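Local coordinates for methylmalonyl-CoA carboxyltransferase 5S subunit (Propionibacterium freudenreichii subsp. shermanii, PDB 1RQB), which catalyses the transfer of a carboxyl group from the biotin of the 1.3S subunit to pyruvate, forming oxaloacetate, as the cobalt-dependent 5S part of transcarboxylase, at residues Thr42-Glu47 against Pro298-Phe303; Arg135-Met140 against Thr163-Ile168; Met140-Asn145 against Tyr394-Ala399. All blocks are in the same frame, centred on the assembly; numbering follows the deposited sequence.

Contact 1. Residues Thr42-Glu47 against Pro298-Phe303; sequences TRMAME and PKYKKF
Arg43 and Phe303 meet because each holds its CG anti to its own carbonyl carbon (chi1 -66° in Arg43), and a further bend at chi2 lays the arginine chain over the phenylalanine ring. CG of Arg43 stands almost over the centre of that ring, 3.7 Å from the centroid of Phe303, in a CH-pi contact. Farther along the chain the guanidinium offers one face to CE2 of Phe303, with the two planes 42° apart, so this is no flat stack. NH1 of Arg43 turns back to the carbonyl of Ala41, and Phe78 adds a cation-pi contact.

Beside this pair the Tyr300 ring reaches the backbone of 42-47. Its CE2 edge lies 3.4 Å from O of Arg43, and its hydroxyl accepts a nearly straight bond from Ala45 N (N to OH 3.0 Å, 166°). Met44, a selenomethionine, approaches the same ring obliquely, SE 4.7 Å from the Tyr300 centroid, a Met-aromatic contact next to the substrate-binding His36. The 3-10 turn after helix 283-296 is thus joined to a loop of the carboxyltransferase barrel by the Phe303 ring and the buried phenol of Tyr300. Held by Ala45 N and Asp48, this hydroxyl has two partners that set the ring's position.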
ATOM      1  N   THR A  42       0.441 -18.775   6.425  1.00 14.01           N
ATOM      2  CA  THR A  42      -0.436 -19.847   5.929  1.00 12.59           C
ATOM      3  C   THR A  42      -1.246 -20.495   7.055  1.00 15.52           C
ATOM      4  O   THR A  42      -1.706 -21.626   6.906  1.00 13.08           O
ATOM      5  CB  THR A  42       0.396 -20.990   5.265  1.00 16.36           C
ATOM      6  OG1 THR A  42       1.616 -20.468   4.716  1.00 17.20           O
ATOM      7  CG2 THR A  42      -0.399 -21.642   4.154  1.00 15.86           C
ATOM      8  N   ARG A  43      -1.491 -19.779   8.149  1.00 13.88           N
ATOM      9  CA  ARG A  43      -2.195 -20.378   9.291  1.00 12.30           C
ATOM     10  C   ARG A  43      -3.718 -20.242   9.221  1.00 16.89           C
ATOM     11  O   ARG A  43      -4.410 -20.708  10.125  1.00 15.36           O
ATOM     12  CB  ARG A  43      -1.715 -19.744  10.594  1.00 14.48           C
ATOM     13  CG  ARG A  43      -0.261 -20.020  10.966  1.00 12.08           C
ATOM     14  CD  ARG A  43      -0.012 -21.514  11.089  1.00 15.20           C
ATOM     15  NE  ARG A  43       1.147 -21.814  11.931  1.00 14.21           N
ATOM     16  CZ  ARG A  43       2.419 -21.648  11.596  1.00 17.41           C
ATOM     17  NH1 ARG A  43       2.754 -21.175  10.403  1.00 18.91           N
ATOM     18  NH2 ARG A  43       3.363 -21.967  12.473  1.00 17.13           N
HETATM   19  N   MSE A  44      -4.264 -19.647   8.169  1.00 14.02           N
HETATM   20  CA  MSE A  44      -5.719 -19.446   8.107  1.00 17.23           C
HETATM   21  C   MSE A  44      -6.489 -20.763   8.243  1.00 17.74           C
HETATM   22  O   MSE A  44      -6.300 -21.694   7.463  1.00 17.17           O
HETATM   23  CB  MSE A  44      -6.135 -18.788   6.799  1.00 19.25           C
HETATM   24  CG  MSE A  44      -7.630 -18.649   6.708  1.00 22.26           C
HETATM   25 SE   MSE A  44      -8.159 -16.969   7.444  1.00 43.95          SE
HETATM   26  CE  MSE A  44      -7.991 -16.036   5.857  1.00 17.27           C
ATOM     27  N   ALA A  45      -7.405 -20.799   9.205  1.00 15.47           N
ATOM     28  CA  ALA A  45      -8.221 -21.997   9.454  1.00 15.27           C
ATOM     29  C   ALA A  45      -9.422 -22.010   8.507  1.00 17.22           C
ATOM     30  O   ALA A  45     -10.017 -20.972   8.219  1.00 15.14           O
ATOM     31  CB  ALA A  45      -8.697 -22.008  10.899  1.00 17.25           C
HETATM   32  N   MSE A  46      -9.791 -23.205   8.060  1.00 16.23           N
HETATM   33  CA  MSE A  46     -10.921 -23.374   7.135  1.00 21.04           C
HETATM   34  C   MSE A  46     -12.186 -22.757   7.737  1.00 20.09           C
HETATM   35  O   MSE A  46     -12.980 -22.141   7.027  1.00 17.75           O
HETATM   36  CB  MSE A  46     -11.144 -24.864   6.842  1.00 25.43           C
HETATM   37  CG  MSE A  46     -12.213 -25.110   5.796  1.00 29.22           C
HETATM   38 SE   MSE A  46     -11.753 -24.202   4.107  1.00 43.89          SE
HETATM   39  CE  MSE A  46     -12.610 -25.447   2.883  1.00 28.57           C
ATOM     40  N   GLU A  47     -12.358 -22.900   9.051  1.00 17.04           N
ATOM     41  CA  GLU A  47     -13.536 -22.360   9.746  1.00 15.93           C
ATOM     42  C   GLU A  47     -13.655 -20.850   9.526  1.00 17.66           C
ATOM     43  O   GLU A  47     -14.756 -20.303   9.496  1.00 15.72           O
ATOM     44  CB  GLU A  47     -13.439 -22.652  11.257  1.00 19.60           C
ATOM     45  CG  GLU A  47     -12.182 -22.092  11.921  1.00 26.97           C
ATOM     46  CD  GLU A  47     -11.947 -22.607  13.343  0.50 27.97           C
ATOM     47  OE1 GLU A  47     -11.868 -23.844  13.527  0.50 28.02           O
ATOM     48  OE2 GLU A  47     -11.825 -21.771  14.270  0.50 23.94           O
ATOM     49  N   PRO A 298      -7.687  -9.879  12.825  1.00 15.10           N
ATOM     50  CA  PRO A 298      -7.042  -9.607  14.120  1.00 14.08           C
ATOM     51  C   PRO A 298      -6.664 -10.836  14.951  1.00 16.85           C
ATOM     52  O   PRO A 298      -5.738 -10.783  15.759  1.00 14.33           O
ATOM     53  CB  PRO A 298      -8.058  -8.711  14.834  1.00 19.14           C
ATOM     54  CG  PRO A 298      -8.736  -8.006  13.691  1.00 18.63           C
ATOM     55  CD  PRO A 298      -8.959  -9.146  12.720  1.00 14.04           C
ATOM     56  N   LYS A 299      -7.372 -11.945  14.745  1.00 11.96           N
ATOM     57  CA  LYS A 299      -7.103 -13.181  15.496  1.00 17.97           C
ATOM     58  C   LYS A 299      -5.759 -13.802  15.104  1.00 15.15           C
ATOM     59  O   LYS A 299      -5.239 -14.658  15.819  1.00 15.08           O
ATOM     60  CB  LYS A 299      -8.210 -14.217  15.260  1.00 14.41           C
ATOM     61  CG  LYS A 299      -9.593 -13.763  15.696  1.00 20.71           C
ATOM     62  CD  LYS A 299     -10.614 -14.904  15.646  1.00 28.15           C
ATOM     63  CE  LYS A 299     -10.735 -15.543  14.272  1.00 30.08           C
ATOM     64  NZ  LYS A 299     -11.807 -16.590  14.267  1.00 31.20           N
ATOM     65  N   TYR A 300      -5.182 -13.367  13.987  1.00 12.28           N
ATOM     66  CA  TYR A 300      -3.917 -13.943  13.509  1.00 11.81           C
ATOM     67  C   TYR A 300      -2.737 -13.002  13.761  1.00 11.52           C
ATOM     68  O   TYR A 300      -1.668 -13.177  13.177  1.00 14.91           O
ATOM     69  CB  TYR A 300      -4.032 -14.247  12.005  1.00 13.11           C
ATOM     70  CG  TYR A 300      -4.983 -15.391  11.724  1.00 11.18           C
ATOM     71  CD1 TYR A 300      -6.367 -15.186  11.650  1.00 13.60           C
ATOM     72  CD2 TYR A 300      -4.497 -16.698  11.613  1.00 12.54           C
ATOM     73  CE1 TYR A 300      -7.243 -16.267  11.476  1.00 12.99           C
ATOM     74  CE2 TYR A 300      -5.356 -17.775  11.442  1.00 14.04           C
ATOM     75  CZ  TYR A 300      -6.716 -17.561  11.376  1.00 11.17           C
ATOM     76  OH  TYR A 300      -7.544 -18.640  11.214  1.00 13.43           O
ATOM     77  N   LYS A 301      -2.901 -12.043  14.665  1.00 12.86           N
ATOM     78  CA  LYS A 301      -1.847 -11.052  14.924  1.00 16.05           C
ATOM     79  C   LYS A 301      -0.504 -11.692  15.290  1.00 17.05           C
ATOM     80  O   LYS A 301       0.543 -11.140  14.959  1.00 16.57           O
ATOM     81  CB  LYS A 301      -2.260 -10.090  16.037  1.00 20.20           C
ATOM     82  CG  LYS A 301      -2.440 -10.732  17.395  1.00 28.55           C
ATOM     83  CD  LYS A 301      -2.759  -9.671  18.439  1.00 37.96           C
ATOM     84  CE  LYS A 301      -1.656  -8.618  18.495  1.00 42.64           C
ATOM     85  NZ  LYS A 301      -1.922  -7.552  19.507  1.00 48.47           N
ATOM     86  N   LYS A 302      -0.507 -12.832  15.975  1.00 14.82           N
ATOM     87  CA  LYS A 302       0.762 -13.457  16.380  1.00 16.85           C
ATOM     88  C   LYS A 302       1.567 -13.936  15.170  1.00 16.53           C
ATOM     89  O   LYS A 302       2.737 -14.287  15.309  1.00 15.67           O
ATOM     90  CB  LYS A 302       0.522 -14.665  17.308  1.00 18.54           C
ATOM     91  CG  LYS A 302      -0.162 -14.377  18.650  1.00 18.07           C
ATOM     92  CD  LYS A 302       0.659 -13.427  19.531  1.00 21.59           C
ATOM     93  CE  LYS A 302      -0.009 -13.240  20.900  1.00 24.92           C
ATOM     94  NZ  LYS A 302       0.845 -12.442  21.825  1.00 27.55           N
ATOM     95  N   PHE A 303       0.968 -13.978  13.981  1.00 16.92           N
ATOM     96  CA  PHE A 303       1.708 -14.476  12.812  1.00 13.07           C
ATOM     97  C   PHE A 303       1.963 -13.372  11.781  1.00 18.49           C
ATOM     98  O   PHE A 303       2.478 -13.651  10.700  1.00 19.22           O
ATOM     99  CB  PHE A 303       0.930 -15.611  12.117  1.00 14.91           C
ATOM    100  CG  PHE A 303       0.609 -16.772  13.015  1.00 13.43           C
ATOM    101  CD1 PHE A 303      -0.616 -16.844  13.669  1.00 17.49           C
ATOM    102  CD2 PHE A 303       1.541 -17.783  13.219  1.00 16.10           C
ATOM    103  CE1 PHE A 303      -0.913 -17.912  14.519  1.00 15.95           C
ATOM    104  CE2 PHE A 303       1.263 -18.860  14.069  1.00 15.78           C
ATOM    105  CZ  PHE A 303       0.038 -18.926  14.721  1.00 16.24           C
TER

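Contact 2. Residues Arg135-Met140 against Thr163-Ile168; sequences RVFDAM and TICYTI
One backbone carbonyl, that of Val136, takes two bonds from the same residue, Thr163. The hydroxyl OG1 of Thr163 donates to O of Val136 over 3.0 Å, coming from above the carbonyl plane, 67° out of it, and Thr163 N adds a weak bond to the same oxygen at an angle of 122°. The threonine torsion (chi1 -57°) swings OG1 beside its own backbone N, which brings both donors to one acceptor. The hydroxyl also lies against the aliphatic part of Arg135, and unusually close for a carbon and an oxygen, with CG of Arg135 3.0 Å from OG1 of Thr163. Beyond it the arginine's polar end runs to Gln161 and Asp250, close to the metal ligand His226.

These residues sit where strands 133-136 and 159-163, parallel neighbours in the TIM barrel, give way to the loops that follow them; helix 144-155 makes the right-handed beta-alpha-beta crossover between the two. Past the last paired residues the chains separate, and a water fills in for direct bonding: it accepts from Asp138 N at 3.0 Å and donates to O of Thr163 at 2.7 Å. Apolar packing continues along the same line. CB of Phe137 presses on CB of Thr163 at 3.4 Å, while its ring leads off toward Leu102 and Arg104. SG of Cys165 approaches that ring obliquely, 3.8 Å from CD1 of Phe137, in a sulfur-aromatic contact. Asp138 then folds its own loop into an Asx turn: its OD2 is met by Met140 N from above the carboxylate plane, and also accepts from Asp142 N.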
ATOM      1  N   ARG A 135      -1.512 -23.747 -11.921  1.00 10.80           N
ATOM      2  CA  ARG A 135      -0.372 -22.874 -12.235  1.00 10.34           C
ATOM      3  C   ARG A 135       0.891 -23.673 -11.909  1.00  9.74           C
ATOM      4  O   ARG A 135       1.237 -23.869 -10.745  1.00 12.42           O
ATOM      5  CB  ARG A 135      -0.439 -21.574 -11.429  1.00 10.13           C
ATOM      6  CG  ARG A 135       0.792 -20.671 -11.625  1.00 12.87           C
ATOM      7  CD  ARG A 135       0.607 -19.321 -10.932  1.00 13.73           C
ATOM      8  NE  ARG A 135      -0.428 -18.524 -11.583  1.00 11.76           N
ATOM      9  CZ  ARG A 135      -0.910 -17.380 -11.105  1.00 15.94           C
ATOM     10  NH1 ARG A 135      -0.458 -16.897  -9.953  1.00 14.02           N
ATOM     11  NH2 ARG A 135      -1.816 -16.705 -11.797  1.00 15.88           N
ATOM     12  N   VAL A 136       1.557 -24.163 -12.947  1.00  9.56           N
ATOM     13  CA  VAL A 136       2.755 -24.997 -12.756  1.00 10.27           C
ATOM     14  C   VAL A 136       4.008 -24.128 -12.856  1.00 12.67           C
ATOM     15  O   VAL A 136       4.179 -23.404 -13.836  1.00 14.56           O
ATOM     16  CB  VAL A 136       2.826 -26.099 -13.840  1.00 13.18           C
ATOM     17  CG1 VAL A 136       3.980 -27.046 -13.542  1.00  9.81           C
ATOM     18  CG2 VAL A 136       1.503 -26.872 -13.881  1.00 12.47           C
ATOM     19  N   PHE A 137       4.883 -24.190 -11.851  1.00  9.97           N
ATOM     20  CA  PHE A 137       6.103 -23.375 -11.925  1.00 12.74           C
ATOM     21  C   PHE A 137       7.328 -24.170 -11.464  1.00 15.74           C
ATOM     22  O   PHE A 137       7.227 -25.266 -10.914  1.00 13.60           O
ATOM     23  CB  PHE A 137       5.947 -22.073 -11.104  1.00 11.93           C
ATOM     24  CG  PHE A 137       6.220 -22.220  -9.621  1.00 14.92           C
ATOM     25  CD1 PHE A 137       7.397 -21.729  -9.070  1.00 16.24           C
ATOM     26  CD2 PHE A 137       5.303 -22.844  -8.783  1.00 14.14           C
ATOM     27  CE1 PHE A 137       7.663 -21.855  -7.698  1.00 16.64           C
ATOM     28  CE2 PHE A 137       5.557 -22.979  -7.413  1.00 11.63           C
ATOM     29  CZ  PHE A 137       6.735 -22.484  -6.870  1.00 15.84           C
ATOM     30  N   ASP A 138       8.492 -23.610 -11.761  1.00 13.26           N
ATOM     31  CA  ASP A 138       9.778 -24.191 -11.348  1.00 13.80           C
ATOM     32  C   ASP A 138      10.634 -23.043 -10.811  1.00 11.70           C
ATOM     33  O   ASP A 138      10.781 -22.016 -11.471  1.00 12.75           O
ATOM     34  CB  ASP A 138      10.487 -24.854 -12.522  1.00 12.95           C
ATOM     35  CG  ASP A 138      11.814 -25.466 -12.117  1.00 18.08           C
ATOM     36  OD1 ASP A 138      11.808 -26.530 -11.461  1.00 20.63           O
ATOM     37  OD2 ASP A 138      12.865 -24.866 -12.429  1.00 18.36           O
ATOM     38  N   ALA A 139      11.206 -23.245  -9.631  1.00 14.76           N
ATOM     39  CA  ALA A 139      11.997 -22.219  -8.939  1.00 17.09           C
ATOM     40  C   ALA A 139      13.196 -21.749  -9.767  1.00 24.11           C
ATOM     41  O   ALA A 139      13.685 -20.640  -9.561  1.00 27.80           O
ATOM     42  CB  ALA A 139      12.461 -22.751  -7.582  1.00 17.70           C
HETATM   43  N   MSE A 140      13.672 -22.559 -10.709  1.00 22.60           N
HETATM   44  CA  MSE A 140      14.830 -22.140 -11.512  1.00 24.72           C
HETATM   45  C   MSE A 140      14.405 -21.798 -12.943  1.00 20.34           C
HETATM   46  O   MSE A 140      15.247 -21.496 -13.787  1.00 18.43           O
HETATM   47  CB  MSE A 140      15.862 -23.259 -11.536  1.00 30.42           C
HETATM   48  CG  MSE A 140      16.260 -23.728 -10.149  1.00 38.41           C
HETATM   49 SE   MSE A 140      18.161 -23.658  -9.890  1.00 47.49          SE
HETATM   50  CE  MSE A 140      18.634 -25.221 -10.943  1.00 38.62           C
ATOM     51  N   THR A 163       4.292 -21.209 -15.895  1.00 14.98           N
ATOM     52  CA  THR A 163       4.726 -20.019 -15.148  1.00 13.34           C
ATOM     53  C   THR A 163       6.179 -19.633 -15.415  1.00 14.38           C
ATOM     54  O   THR A 163       7.066 -20.477 -15.537  1.00 16.84           O
ATOM     55  CB  THR A 163       4.626 -20.267 -13.643  1.00 16.62           C
ATOM     56  OG1 THR A 163       3.287 -20.637 -13.315  1.00 16.06           O
ATOM     57  CG2 THR A 163       5.021 -19.023 -12.864  1.00 15.22           C
ATOM     58  N   ILE A 164       6.384 -18.324 -15.455  1.00 12.28           N
ATOM     59  CA  ILE A 164       7.720 -17.728 -15.586  1.00 13.45           C
ATOM     60  C   ILE A 164       7.965 -16.925 -14.307  1.00 13.88           C
ATOM     61  O   ILE A 164       7.205 -16.006 -14.000  1.00 13.52           O
ATOM     62  CB  ILE A 164       7.796 -16.744 -16.761  1.00 15.58           C
ATOM     63  CG1 ILE A 164       7.636 -17.483 -18.091  1.00 18.67           C
ATOM     64  CG2 ILE A 164       9.135 -16.004 -16.725  1.00 17.22           C
ATOM     65  CD1 ILE A 164       7.399 -16.549 -19.261  1.00 17.99           C
ATOM     66  N   CYS A 165       8.979 -17.299 -13.535  1.00 11.24           N
ATOM     67  CA  CYS A 165       9.297 -16.541 -12.317  1.00 11.88           C
ATOM     68  C   CYS A 165      10.161 -15.352 -12.739  1.00 17.17           C
ATOM     69  O   CYS A 165      11.231 -15.513 -13.326  1.00 12.99           O
ATOM     70  CB  CYS A 165      10.058 -17.395 -11.305  1.00 16.42           C
ATOM     71  SG  CYS A 165       9.037 -18.673 -10.552  1.00 22.05           S
ATOM     72  N   TYR A 166       9.656 -14.164 -12.451  1.00 10.32           N
ATOM     73  CA  TYR A 166      10.352 -12.927 -12.827  1.00 12.93           C
ATOM     74  C   TYR A 166      11.446 -12.609 -11.810  1.00 14.73           C
ATOM     75  O   TYR A 166      11.264 -12.742 -10.600  1.00 12.73           O
ATOM     76  CB  TYR A 166       9.383 -11.745 -12.860  1.00 11.04           C
ATOM     77  CG  TYR A 166      10.075 -10.458 -13.260  1.00  8.71           C
ATOM     78  CD1 TYR A 166      10.434 -10.228 -14.586  1.00  7.76           C
ATOM     79  CD2 TYR A 166      10.416  -9.492 -12.303  1.00  9.86           C
ATOM     80  CE1 TYR A 166      11.114  -9.065 -14.958  1.00 12.67           C
ATOM     81  CE2 TYR A 166      11.102  -8.329 -12.662  1.00  9.23           C
ATOM     82  CZ  TYR A 166      11.445  -8.123 -13.991  1.00 11.87           C
ATOM     83  OH  TYR A 166      12.106  -6.973 -14.361  1.00 12.11           O
ATOM     84  N   THR A 167      12.595 -12.200 -12.318  1.00 12.54           N
ATOM     85  CA  THR A 167      13.672 -11.775 -11.415  1.00 13.33           C
ATOM     86  C   THR A 167      14.511 -10.728 -12.148  1.00 13.81           C
ATOM     87  O   THR A 167      14.295 -10.458 -13.329  1.00 15.76           O
ATOM     88  CB  THR A 167      14.587 -12.963 -10.957  1.00 16.11           C
ATOM     89  OG1 THR A 167      15.562 -12.475 -10.022  1.00 19.42           O
ATOM     90  CG2 THR A 167      15.325 -13.579 -12.141  1.00 17.01           C
ATOM     91  N   ILE A 168      15.413 -10.102 -11.409  1.00 11.62           N
ATOM     92  CA  ILE A 168      16.341  -9.137 -12.011  1.00 15.58           C
ATOM     93  C   ILE A 168      17.748  -9.714 -11.835  1.00 15.69           C
ATOM     94  O   ILE A 168      18.125 -10.129 -10.742  1.00 15.20           O
ATOM     95  CB  ILE A 168      16.244  -7.744 -11.341  1.00 15.68           C
ATOM     96  CG1 ILE A 168      14.877  -7.107 -11.656  1.00 15.69           C
ATOM     97  CG2 ILE A 168      17.339  -6.831 -11.866  1.00 18.22           C
ATOM     98  CD1 ILE A 168      14.629  -5.796 -10.929  1.00 19.18           C
TER
HETATM   99  O   HOH W   1       8.527 -21.099 -13.339  1.00 15.42           O

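Contact 3. Residues Met140-Asn145 against Tyr394-Ala399; sequences MNDPRN and YGASPA
Ala396 N and Asp142 make the straightest polar link between the segments: the amide donates to OD2 of Asp142 at 2.7 Å and 174°, from above the carboxylate plane. With CG of Asp142 anti to its backbone N (chi1 -176°), the carboxylate reaches both Ala396 N and the Arg144 guanidinium. Arg144 grips it side-on, NE to OD1 and NH2 to OD2, both on syn lone pairs and close to the guanidinium plane; NH2 of Arg144 is 3.1 Å from OD2 of Asp142 in this salt bridge, while NH1 is bonded to the carbonyl of Thr419. The second amide link runs from ND2 of Asn145 to O of Tyr394 over 3.0 Å, tilted out of the carbonyl plane, and the same ND2 also donates to Asp138. A water donates to O of Met140 and O of Ala396.

Asp142 is also a helix cap, its OD1 accepting from Arg144 N at the start of helix 144-155. The contact joins the first turn of a barrel helix to a loop between helices 384-390 and 403-413 of the conserved carboxylase domain. A leucine in place of Asp142 would probably leave Ala396 N and the Arg144 guanidinium without their shared acceptor, and the helix start without its cap.

Van der Waals packing comes from Met140, a selenomethionine bent at chi2 and chi3: its CE methyl lies against carbonyl oxygens, 3.4 Å from O of Gly395 and 3.5 Å from O of Ala396. CE of Met140 also meets CB of Tyr394 (4.0 Å), an apolar pair, and O of Met140 touches CG of Pro398.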
HETATM    1  N   MSE A 140      13.672 -22.559 -10.709  1.00 22.60           N
HETATM    2  CA  MSE A 140      14.830 -22.140 -11.512  1.00 24.72           C
HETATM    3  C   MSE A 140      14.405 -21.798 -12.943  1.00 20.34           C
HETATM    4  O   MSE A 140      15.247 -21.496 -13.787  1.00 18.43           O
HETATM    5  CB  MSE A 140      15.862 -23.259 -11.536  1.00 30.42           C
HETATM    6  CG  MSE A 140      16.260 -23.728 -10.149  1.00 38.41           C
HETATM    7 SE   MSE A 140      18.161 -23.658  -9.890  1.00 47.49          SE
HETATM    8  CE  MSE A 140      18.634 -25.221 -10.943  1.00 38.62           C
ATOM      9  N   ASN A 141      13.099 -21.838 -13.207  1.00 12.82           N
ATOM     10  CA  ASN A 141      12.542 -21.550 -14.537  1.00 15.16           C
ATOM     11  C   ASN A 141      13.003 -22.582 -15.568  1.00 16.49           C
ATOM     12  O   ASN A 141      13.135 -22.261 -16.747  1.00 13.96           O
ATOM     13  CB  ASN A 141      12.921 -20.148 -15.039  1.00 19.16           C
ATOM     14  CG  ASN A 141      12.030 -19.063 -14.474  1.00 20.67           C
ATOM     15  OD1 ASN A 141      10.888 -19.314 -14.093  1.00 17.92           O
ATOM     16  ND2 ASN A 141      12.546 -17.843 -14.431  1.00 15.15           N
ATOM     17  N   ASP A 142      13.260 -23.812 -15.134  1.00 16.04           N
ATOM     18  CA  ASP A 142      13.646 -24.881 -16.067  1.00 17.88           C
ATOM     19  C   ASP A 142      12.353 -25.527 -16.571  1.00 15.84           C
ATOM     20  O   ASP A 142      11.670 -26.234 -15.832  1.00 16.23           O
ATOM     21  CB  ASP A 142      14.512 -25.919 -15.338  1.00 17.21           C
ATOM     22  CG  ASP A 142      15.035 -27.013 -16.262  1.00 26.04           C
ATOM     23  OD1 ASP A 142      14.532 -27.148 -17.404  1.00 23.10           O
ATOM     24  OD2 ASP A 142      15.952 -27.749 -15.830  1.00 22.82           O
ATOM     25  N   PRO A 143      11.993 -25.289 -17.840  1.00 16.44           N
ATOM     26  CA  PRO A 143      10.765 -25.849 -18.413  1.00 20.47           C
ATOM     27  C   PRO A 143      10.654 -27.373 -18.342  1.00 18.73           C
ATOM     28  O   PRO A 143       9.553 -27.919 -18.275  1.00 16.69           O
ATOM     29  CB  PRO A 143      10.792 -25.350 -19.862  1.00 22.35           C
ATOM     30  CG  PRO A 143      11.667 -24.140 -19.808  1.00 26.15           C
ATOM     31  CD  PRO A 143      12.755 -24.560 -18.866  1.00 21.19           C
ATOM     32  N   ARG A 144      11.793 -28.056 -18.356  1.00 18.22           N
ATOM     33  CA  ARG A 144      11.790 -29.527 -18.315  1.00 19.23           C
ATOM     34  C   ARG A 144      11.170 -30.030 -17.010  1.00 17.33           C
ATOM     35  O   ARG A 144      10.551 -31.092 -16.986  1.00 17.91           O
ATOM     36  CB  ARG A 144      13.213 -30.054 -18.455  1.00 18.83           C
ATOM     37  CG  ARG A 144      13.882 -29.578 -19.728  1.00 24.31           C
ATOM     38  CD  ARG A 144      15.303 -30.090 -19.806  1.00 28.72           C
ATOM     39  NE  ARG A 144      16.074 -29.675 -18.639  1.00 27.04           N
ATOM     40  CZ  ARG A 144      17.319 -30.068 -18.392  1.00 32.83           C
ATOM     41  NH1 ARG A 144      17.939 -30.890 -19.234  1.00 29.76           N
ATOM     42  NH2 ARG A 144      17.942 -29.648 -17.300  1.00 29.09           N
ATOM     43  N   ASN A 145      11.337 -29.276 -15.923  1.00 15.91           N
ATOM     44  CA  ASN A 145      10.770 -29.673 -14.625  1.00 14.99           C
ATOM     45  C   ASN A 145       9.262 -29.414 -14.589  1.00 15.29           C
ATOM     46  O   ASN A 145       8.570 -29.883 -13.685  1.00 14.96           O
ATOM     47  CB  ASN A 145      11.422 -28.901 -13.475  1.00 14.61           C
ATOM     48  CG  ASN A 145      12.852 -29.316 -13.234  1.00 15.62           C
ATOM     49  OD1 ASN A 145      13.245 -30.431 -13.571  1.00 19.90           O
ATOM     50  ND2 ASN A 145      13.632 -28.433 -12.630  1.00 19.36           N
ATOM     51  N   TYR A 394      18.764 -30.221  -9.491  1.00 18.04           N
ATOM     52  CA  TYR A 394      17.514 -29.455  -9.388  1.00 20.78           C
ATOM     53  C   TYR A 394      17.118 -28.979 -10.787  1.00 20.72           C
ATOM     54  O   TYR A 394      16.087 -28.333 -10.970  1.00 23.21           O
ATOM     55  CB  TYR A 394      17.670 -28.244  -8.470  1.00 22.24           C
ATOM     56  CG  TYR A 394      17.684 -28.574  -6.993  1.00 30.68           C
ATOM     57  CD1 TYR A 394      17.734 -27.559  -6.039  1.00 37.67           C
ATOM     58  CD2 TYR A 394      17.659 -29.895  -6.546  1.00 34.08           C
ATOM     59  CE1 TYR A 394      17.762 -27.850  -4.676  1.00 39.44           C
ATOM     60  CE2 TYR A 394      17.687 -30.198  -5.186  1.00 35.11           C
ATOM     61  CZ  TYR A 394      17.740 -29.172  -4.260  1.00 36.62           C
ATOM     62  OH  TYR A 394      17.786 -29.461  -2.921  1.00 43.08           O
ATOM     63  N   GLY A 395      17.948 -29.310 -11.770  1.00 16.86           N
ATOM     64  CA  GLY A 395      17.673 -28.898 -13.134  1.00 15.67           C
ATOM     65  C   GLY A 395      18.710 -27.914 -13.643  1.00 17.18           C
ATOM     66  O   GLY A 395      19.757 -27.731 -13.023  1.00 19.75           O
ATOM     67  N   ALA A 396      18.422 -27.270 -14.767  1.00 17.99           N
ATOM     68  CA  ALA A 396      19.362 -26.307 -15.359  1.00 22.21           C
ATOM     69  C   ALA A 396      19.139 -24.915 -14.763  1.00 23.34           C
ATOM     70  O   ALA A 396      18.035 -24.573 -14.344  1.00 23.94           O
ATOM     71  CB  ALA A 396      19.173 -26.255 -16.873  1.00 22.70           C
ATOM     72  N   SER A 397      20.205 -24.121 -14.725  1.00 24.02           N
ATOM     73  CA  SER A 397      20.127 -22.747 -14.210  1.00 22.61           C
ATOM     74  C   SER A 397      19.914 -21.805 -15.397  1.00 25.02           C
ATOM     75  O   SER A 397      20.129 -22.196 -16.544  1.00 24.96           O
ATOM     76  CB  SER A 397      21.424 -22.379 -13.489  1.00 25.62           C
ATOM     77  OG  SER A 397      21.586 -23.124 -12.291  1.00 26.50           O
ATOM     78  N   PRO A 398      19.451 -20.567 -15.145  1.00 22.30           N
ATOM     79  CA  PRO A 398      19.240 -19.625 -16.250  1.00 21.64           C
ATOM     80  C   PRO A 398      20.535 -19.366 -17.022  1.00 24.22           C
ATOM     81  O   PRO A 398      20.517 -19.159 -18.234  1.00 24.73           O
ATOM     82  CB  PRO A 398      18.728 -18.379 -15.539  1.00 22.72           C
ATOM     83  CG  PRO A 398      17.907 -18.971 -14.432  1.00 23.25           C
ATOM     84  CD  PRO A 398      18.826 -20.065 -13.909  1.00 21.61           C
ATOM     85  N   ALA A 399      21.655 -19.369 -16.312  1.00 24.52           N
ATOM     86  CA  ALA A 399      22.969 -19.159 -16.938  1.00 27.92           C
ATOM     87  C   ALA A 399      23.874 -20.333 -16.561  1.00 30.91           C
ATOM     88  O   ALA A 399      23.517 -21.155 -15.718  1.00 24.47           O
ATOM     89  CB  ALA A 399      23.586 -17.850 -16.458  1.00 27.37           C
TER
HETATM   90  O   HOH W   2      16.768 -22.655 -15.857  1.00 28.03           O

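From the N terminus, the chain first passes 42-47, in the loop after helix 31-39, whose partner 298-303 comes only after helix 283-296, so contact 1 closes a long loop spanning most of the barrel. Contact 2 falls wholly within that loop and closes a short one around helix 144-155. Contact 3 starts inside both loops, at 140-145, and ends far beyond them at 394-399; it therefore crosses each, tying the barrel to the carboxylase domain. Contacts 2 and 3 share Met140 and touch through Cys165 with Asn141 and Asp138 with Asn145. Contact 1 stands apart, on the opposite side of the chain's centre from contact 3, their centres 34 Å apart.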